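Local coordinates for protein oligopeptide ABC transporter OppAIV (Borrelia burgdorferi B31, PDB 4GL8) that probably binds oligopeptides as the solute-binding component of an ABC transporter and delivers them for uptake across the membrane, at residues Ser115-Leu120 with Glu140-Gly145; Asp380-Ile385 with Ile422-Trp427; Asn391-Lys394 with Asn398-Val401. All coordinates share one frame; numbering follows the deposited sequence.

Interaction 1. Residues Ser115-Leu120 with Glu140-Gly145; sequences SYLRIL and EEYFDG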
# COMPACT_ATOMS: atom_id res chain seq x y z
N SER A 115 -22.30 0.58 4.51
CA SER A 115 -20.93 1.00 4.34
C SER A 115 -20.40 0.72 2.92
O SER A 115 -19.82 1.61 2.25
CB SER A 115 -20.05 0.31 5.37
OG SER A 115 -18.70 0.65 5.14
N TYR A 116 -20.61 -0.50 2.44
CA TYR A 116 -20.23 -0.83 1.06
C TYR A 116 -20.94 0.01 0.05
O TYR A 116 -20.32 0.42 -0.94
CB TYR A 116 -20.37 -2.30 0.72
CG TYR A 116 -19.26 -3.11 1.35
CD1 TYR A 116 -17.95 -3.01 0.88
CD2 TYR A 116 -19.51 -3.97 2.39
CE1 TYR A 116 -16.92 -3.76 1.47
CE2 TYR A 116 -18.49 -4.72 2.96
CZ TYR A 116 -17.21 -4.61 2.50
OH TYR A 116 -16.21 -5.37 3.08
N LEU A 117 -22.20 0.34 0.32
CA LEU A 117 -22.92 1.25 -0.59
C LEU A 117 -22.27 2.64 -0.72
O LEU A 117 -22.23 3.19 -1.82
CB LEU A 117 -24.39 1.40 -0.20
CG LEU A 117 -25.29 0.16 -0.23
CD1 LEU A 117 -26.68 0.61 0.19
CD2 LEU A 117 -25.36 -0.52 -1.57
N ARG A 118 -21.76 3.20 0.37
CA ARG A 118 -21.02 4.48 0.30
C ARG A 118 -19.79 4.40 -0.62
O ARG A 118 -19.59 5.31 -1.43
CB ARG A 118 -20.60 4.95 1.70
CG ARG A 118 -19.63 6.14 1.72
CD ARG A 118 -19.34 6.57 3.16
NE ARG A 118 -18.60 7.83 3.27
CZ ARG A 118 -17.31 7.95 3.57
NH1 ARG A 118 -16.52 6.89 3.79
NH2 ARG A 118 -16.77 9.18 3.66
N ILE A 119 -18.95 3.37 -0.52
CA ILE A 119 -17.74 3.37 -1.35
C ILE A 119 -18.08 3.14 -2.82
O ILE A 119 -17.33 3.52 -3.70
CB ILE A 119 -16.64 2.39 -0.87
CG1 ILE A 119 -15.34 2.68 -1.60
CG2 ILE A 119 -17.06 0.94 -1.08
CD1 ILE A 119 -14.16 1.94 -1.01
N LEU A 120 -19.25 2.55 -3.09
CA LEU A 120 -19.73 2.34 -4.45
C LEU A 120 -20.55 3.50 -4.97
O LEU A 120 -21.12 3.41 -6.06
CB LEU A 120 -20.53 1.04 -4.54
CG LEU A 120 -19.67 -0.21 -4.36
CD1 LEU A 120 -20.51 -1.42 -3.98
CD2 LEU A 120 -18.89 -0.49 -5.63
N GLU A 140 -19.70 -3.24 -10.28
CA GLU A 140 -19.42 -2.30 -11.36
C GLU A 140 -20.71 -1.70 -11.96
O GLU A 140 -20.80 -0.50 -12.26
CB GLU A 140 -18.62 -3.00 -12.44
CG GLU A 140 -18.07 -2.08 -13.50
CD GLU A 140 -17.20 -2.82 -14.48
OE1 GLU A 140 -17.20 -4.08 -14.46
OE2 GLU A 140 -16.52 -2.13 -15.28
N GLU A 141 -21.71 -2.55 -12.11
CA GLU A 141 -22.97 -2.17 -12.70
C GLU A 141 -23.72 -1.28 -11.74
O GLU A 141 -24.27 -0.26 -12.12
CB GLU A 141 -23.79 -3.41 -13.02
CG GLU A 141 -23.28 -4.18 -14.22
CD GLU A 141 -22.20 -5.22 -13.92
OE1 GLU A 141 -21.61 -5.24 -12.81
OE2 GLU A 141 -21.93 -6.00 -14.85
N TYR A 142 -23.73 -1.65 -10.47
CA TYR A 142 -24.29 -0.78 -9.47
C TYR A 142 -23.64 0.64 -9.50
O TYR A 142 -24.34 1.63 -9.49
CB TYR A 142 -24.15 -1.40 -8.07
CG TYR A 142 -24.66 -0.47 -7.02
CD1 TYR A 142 -26.01 -0.28 -6.84
CD2 TYR A 142 -23.78 0.24 -6.20
CE1 TYR A 142 -26.49 0.59 -5.89
CE2 TYR A 142 -24.24 1.11 -5.24
CZ TYR A 142 -25.60 1.26 -5.08
OH TYR A 142 -26.07 2.14 -4.16
N PHE A 143 -22.32 0.70 -9.51
CA PHE A 143 -21.55 1.95 -9.49
C PHE A 143 -21.86 2.85 -10.67
O PHE A 143 -21.94 4.08 -10.52
CB PHE A 143 -20.04 1.62 -9.46
CG PHE A 143 -19.11 2.81 -9.68
CD1 PHE A 143 -18.71 3.17 -10.96
CD2 PHE A 143 -18.62 3.53 -8.60
CE1 PHE A 143 -17.86 4.25 -11.16
CE2 PHE A 143 -17.76 4.60 -8.79
CZ PHE A 143 -17.38 4.97 -10.06
N ASP A 144 -22.02 2.22 -11.84
CA ASP A 144 -22.36 2.90 -13.08
C ASP A 144 -23.83 3.23 -13.18
O ASP A 144 -24.24 3.77 -14.19
CB ASP A 144 -22.04 2.01 -14.30
CG ASP A 144 -20.56 1.83 -14.52
OD1 ASP A 144 -19.75 2.57 -13.93
OD2 ASP A 144 -20.21 0.93 -15.33
N GLY A 145 -24.64 2.87 -12.19
CA GLY A 145 -26.07 3.18 -12.25
C GLY A 145 -26.91 2.22 -13.07
O GLY A 145 -28.01 2.60 -13.50
O HOH W 1 -24.44 3.90 -3.34
O HOH W 2 -22.21 5.29 -7.80
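Leu120 and Leu117 pack against the phenol of Tyr142, and these are the apolar side-chain contacts between the end of helix 109-119 and the end of helix 139-143. The two leucines take different parts of the ring. Leu120 comes in at the edge, near the ring plane, with its CB 3.7 Å from Tyr142 CD2. Leu117 reaches the hydroxyl end, where its CD2 lies 3.9 Å from Tyr142 CZ; the two side chains cross at about a right angle. With CG opposite the backbone N (chi1 177°), Tyr142 sends its ring out from its helix toward the other one.

At the end of the first helix a carbonyl oxygen comes close to the second aromatic ring, obliquely. Leu120 is the first residue to leave helical angles, and its O lies 3.6 Å from Phe143 CD2. Phe143 also makes a cation-pi contact with Lys133.

No direct hydrogen bond joins the segments; two waters do this work instead. One donates to Leu117 O and sits 2.5 Å from Tyr142 OH, tying the phenol to the last turn of the first helix. The other donates to both Leu120 O, at 2.8 Å, and Phe143 O, at 3.0 Å, so it joins two carbonyls that could not bond to each other.

Just beyond, Gly145 with positive phi (81°) closes helix 139-143 in a Schellman motif. This is plain packing of two helix ends, far from the peptide-binding Arg424, and helix 129-135 touches both sides of it, through Ile132 on Leu120 and Val129 on Phe143.

Interaction 2. Residues Asp380-Ile385 with Ile422-Trp427; sequences DSQRKI and IIRSGW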
# COMPACT_ATOMS: atom_id res chain seq x y z
N ASP A 380 14.29 11.52 4.00
CA ASP A 380 15.76 11.39 3.89
C ASP A 380 16.20 10.22 3.03
O ASP A 380 17.11 10.33 2.22
CB ASP A 380 16.34 11.25 5.28
CG ASP A 380 16.21 12.51 6.10
OD1 ASP A 380 16.14 13.59 5.47
OD2 ASP A 380 16.21 12.43 7.34
N SER A 381 15.54 9.09 3.21
CA SER A 381 15.83 7.92 2.38
C SER A 381 15.58 8.20 0.88
O SER A 381 16.43 7.92 0.02
CB SER A 381 14.99 6.71 2.83
OG SER A 381 15.74 5.51 2.62
N GLN A 382 14.42 8.79 0.58
CA GLN A 382 14.00 8.96 -0.81
C GLN A 382 14.88 9.96 -1.49
O GLN A 382 15.19 9.79 -2.69
CB GLN A 382 12.54 9.37 -0.92
CG GLN A 382 11.58 8.29 -0.47
CD GLN A 382 11.83 6.94 -1.13
OE1 GLN A 382 12.18 6.85 -2.31
NE2 GLN A 382 11.63 5.89 -0.38
N ARG A 383 15.33 10.96 -0.75
CA ARG A 383 16.26 11.95 -1.26
C ARG A 383 17.54 11.29 -1.75
O ARG A 383 18.03 11.58 -2.84
CB ARG A 383 16.59 12.96 -0.16
CG ARG A 383 17.57 14.05 -0.56
CD ARG A 383 17.60 15.17 0.47
NE ARG A 383 18.22 14.74 1.73
CZ ARG A 383 17.57 14.56 2.88
NH1 ARG A 383 16.26 14.77 2.95
NH2 ARG A 383 18.23 14.19 3.96
N LYS A 384 18.10 10.41 -0.90
CA LYS A 384 19.37 9.76 -1.22
C LYS A 384 19.18 8.90 -2.47
O LYS A 384 20.00 8.93 -3.38
CB LYS A 384 19.93 8.96 -0.03
N ILE A 385 18.07 8.16 -2.54
CA ILE A 385 17.80 7.32 -3.71
C ILE A 385 17.67 8.19 -4.95
O ILE A 385 18.27 7.90 -5.98
CB ILE A 385 16.52 6.47 -3.54
CG1 ILE A 385 16.65 5.47 -2.37
CG2 ILE A 385 16.23 5.69 -4.82
CD1 ILE A 385 15.32 4.85 -1.96
N ILE A 422 8.69 12.58 -14.03
CA ILE A 422 9.17 11.34 -13.40
C ILE A 422 8.86 11.45 -11.89
O ILE A 422 9.01 12.52 -11.29
CB ILE A 422 10.69 11.15 -13.64
CG1 ILE A 422 10.97 11.06 -15.14
CG2 ILE A 422 11.22 9.91 -12.93
CD1 ILE A 422 12.44 10.97 -15.47
N ILE A 423 8.41 10.38 -11.27
CA ILE A 423 8.14 10.44 -9.85
C ILE A 423 8.51 9.14 -9.17
O ILE A 423 8.10 8.04 -9.62
CB ILE A 423 6.66 10.81 -9.59
CG1 ILE A 423 6.42 11.19 -8.14
CG2 ILE A 423 5.71 9.67 -10.02
CD1 ILE A 423 5.12 11.94 -7.95
N ARG A 424 9.30 9.25 -8.09
CA ARG A 424 9.57 8.10 -7.24
C ARG A 424 8.26 7.45 -6.84
O ARG A 424 7.32 8.12 -6.45
CB ARG A 424 10.37 8.49 -5.99
CG ARG A 424 10.53 7.35 -5.01
CD ARG A 424 9.51 7.38 -3.89
NE ARG A 424 9.18 6.02 -3.50
CZ ARG A 424 8.37 5.69 -2.50
NH1 ARG A 424 7.76 6.62 -1.75
NH2 ARG A 424 8.14 4.41 -2.27
N SER A 425 8.23 6.14 -6.89
CA SER A 425 6.96 5.46 -6.77
C SER A 425 7.19 4.10 -6.14
O SER A 425 8.17 3.90 -5.43
CB SER A 425 6.33 5.41 -8.18
OG SER A 425 5.04 4.90 -8.18
N GLY A 426 6.33 3.13 -6.43
CA GLY A 426 6.36 1.85 -5.74
C GLY A 426 5.02 1.56 -5.12
O GLY A 426 4.13 2.41 -5.09
N TRP A 427 4.90 0.34 -4.58
CA TRP A 427 3.62 -0.19 -4.23
C TRP A 427 3.83 -1.19 -3.14
O TRP A 427 4.73 -1.99 -3.20
CB TRP A 427 3.00 -0.88 -5.43
CG TRP A 427 1.57 -1.24 -5.28
CD1 TRP A 427 1.04 -2.51 -5.23
CD2 TRP A 427 0.46 -0.34 -5.19
NE1 TRP A 427 -0.32 -2.45 -5.11
CE2 TRP A 427 -0.71 -1.13 -5.10
CE3 TRP A 427 0.34 1.05 -5.21
CZ2 TRP A 427 -1.99 -0.56 -5.02
CZ3 TRP A 427 -0.93 1.62 -5.10
CH2 TRP A 427 -2.07 0.82 -5.02
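Gln382 on helix 380-397 faces Arg424 on strand 422-428, and their CA atoms, the closest across the segments, are 7.9 Å apart, so side chains alone bridge the gap. Both residues direct CB toward the other segment. The Gln382 amide then lies over one face of the Arg424 guanidinium, the two planes only 23° apart, with NE2 3.9 Å above the plane and over its centre. The chain of Gln382 bends at chi2 (-52°), and that of Arg424 bends at both chi2 and chi3, which lets the flat ends overlap while the side chains cross at about a right angle. Gln382 OE1 is pressed close to the aliphatic part, 3.1 Å from Arg424 CD, a tight approach. It is also 3.3 Å from Arg424 NE, but the angle is too poor for a hydrogen bond.

The stack thus occupies a face of the guanidinium rather than its N-H groups. Arg424 NH1 bonds to the backbone of the bound peptide and to Asn377 OD1. Gln382 both touches the peptide backbone and lies against the arginine that bonds to it. The buried amide probably helps, with Asn377, to hold the guanidinium in its orientation, and its carbonyl dipole probably favours the positive charge.

Interaction 3. Residues Asn391-Lys394 with Asn398-Val401; sequences NQWK and NINV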
# COMPACT_ATOMS: atom_id res chain seq x y z
N ASN A 391 22.39 10.95 -10.52
CA ASN A 391 23.78 10.69 -10.84
C ASN A 391 24.00 9.55 -11.82
O ASN A 391 24.94 9.60 -12.62
CB ASN A 391 24.57 10.41 -9.55
CG ASN A 391 26.04 10.13 -9.81
OD1 ASN A 391 26.45 9.00 -10.12
ND2 ASN A 391 26.83 11.15 -9.67
N GLN A 392 23.19 8.50 -11.75
CA GLN A 392 23.28 7.42 -12.73
C GLN A 392 22.93 7.94 -14.13
O GLN A 392 23.67 7.71 -15.07
CB GLN A 392 22.36 6.25 -12.36
CG GLN A 392 22.79 5.49 -11.11
CD GLN A 392 24.05 4.67 -11.33
OE1 GLN A 392 24.05 3.72 -12.09
NE2 GLN A 392 25.14 5.09 -10.70
N TRP A 393 21.80 8.63 -14.26
CA TRP A 393 21.44 9.25 -15.54
C TRP A 393 22.48 10.28 -16.08
O TRP A 393 22.78 10.32 -17.29
CB TRP A 393 20.05 9.82 -15.46
CG TRP A 393 19.03 8.73 -15.31
CD1 TRP A 393 19.17 7.42 -15.67
CD2 TRP A 393 17.72 8.85 -14.79
NE1 TRP A 393 18.03 6.71 -15.42
CE2 TRP A 393 17.11 7.57 -14.88
CE3 TRP A 393 16.97 9.91 -14.26
CZ2 TRP A 393 15.83 7.32 -14.45
CZ3 TRP A 393 15.69 9.67 -13.84
CH2 TRP A 393 15.14 8.38 -13.94
N LYS A 394 23.06 11.07 -15.19
CA LYS A 394 24.08 12.00 -15.63
C LYS A 394 25.32 11.25 -16.11
O LYS A 394 25.74 11.41 -17.25
CB LYS A 394 24.44 13.00 -14.52
CG LYS A 394 25.55 13.97 -14.90
CD LYS A 394 25.28 14.65 -16.25
CE LYS A 394 26.16 15.89 -16.48
NZ LYS A 394 25.68 16.62 -17.69
N ASN A 398 24.46 11.00 -19.76
CA ASN A 398 24.69 12.44 -19.91
C ASN A 398 23.39 13.23 -20.06
O ASN A 398 23.32 14.18 -20.82
CB ASN A 398 25.62 12.73 -21.10
CG ASN A 398 26.21 14.13 -21.03
OD1 ASN A 398 26.36 14.67 -19.94
ND2 ASN A 398 26.51 14.73 -22.17
N ILE A 399 22.36 12.83 -19.31
CA ILE A 399 21.17 13.67 -19.19
C ILE A 399 21.05 14.24 -17.78
O ILE A 399 21.50 13.59 -16.81
CB ILE A 399 19.89 12.91 -19.56
CG1 ILE A 399 19.53 11.88 -18.53
CG2 ILE A 399 20.06 12.22 -20.92
CD1 ILE A 399 18.44 10.97 -19.00
N ASN A 400 20.41 15.42 -17.69
CA ASN A 400 20.20 16.16 -16.44
C ASN A 400 18.74 16.19 -16.00
O ASN A 400 17.84 16.54 -16.78
CB ASN A 400 20.63 17.60 -16.62
CG ASN A 400 22.06 17.71 -17.09
OD1 ASN A 400 22.99 17.48 -16.33
ND2 ASN A 400 22.23 18.08 -18.34
N VAL A 401 18.50 15.86 -14.75
CA VAL A 401 17.18 15.97 -14.19
C VAL A 401 17.25 16.89 -12.98
O VAL A 401 18.31 17.07 -12.40
CB VAL A 401 16.61 14.60 -13.78
CG1 VAL A 401 16.40 13.72 -15.01
CG2 VAL A 401 17.49 13.90 -12.75
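Trp393 and Lys394 send their side chains to different parts of segment 398-401, the loop that leaves the C-terminal end of helix 380-397, through a positive-phi Asn398, and leads into strand 401-406. Behind Asn398 the chain doubles back along the last turns: Ile399 N donates to Trp393 O at 3.2 Å, with an N-H...O angle of 163°, although the donor stands well above the carbonyl plane. A weak, bent bond runs from Asn398 N to Lys394 O, 2.8 Å long.

On the buried side, Trp393 meets two aliphatic residues. Ile399 lays its CG1 branch 3.7 Å from Trp393 CB; that branch sits between the backbone N and the carbonyl carbon (chi1 71°), which brings it back to the helix. Val401 approaches the indole obliquely, its CG1 3.9 Å from Trp393 CE3. The indole itself is anchored by NE1 bonding to Leu309 O, and it shares Val374 of strand 372-377 with Val401, so the helix end and the loop are both packed on that strand.

The outer side is polar. Lys394 lies alongside both Asn398 and Asn400, all three pointing the same way, and a bend at its second torsion brings the chain alongside the two asparagines. Asn398 uses its other amide atom, ND2, to bond Asn365 O, which probably helps to orient OD1 toward the lysine. Clamped between the two asparagines, the ammonium is gripped by two amide oxygens from residues flanking Ile399: Lys394 NZ donates to Asn398 OD1 and to Asn400 OD1, each at 3.1 Å.

In the fold
Interactions 2 and 3 share helix 380-397, one near its start and the other at its C-terminal end, with centres 16 Å apart. They touch where Ile422 CD1 packs 3.9 Å from Trp393 CZ3, so the strand bearing Arg424 also meets the tryptophan of interaction 3. Interaction 2 reaches the bound peptide through Gln382, Arg424 and Trp427, whereas the centre of interaction 3 lies about 30 Å from that of the chain, against about 15 Å for interaction 2. Interaction 1 is on the opposite side of the chain's centre from interaction 2: their centres are 34 Å apart and nearest atoms about 13 Å, without contact. From interaction 1 to interaction 3, the centres are 46 Å apart.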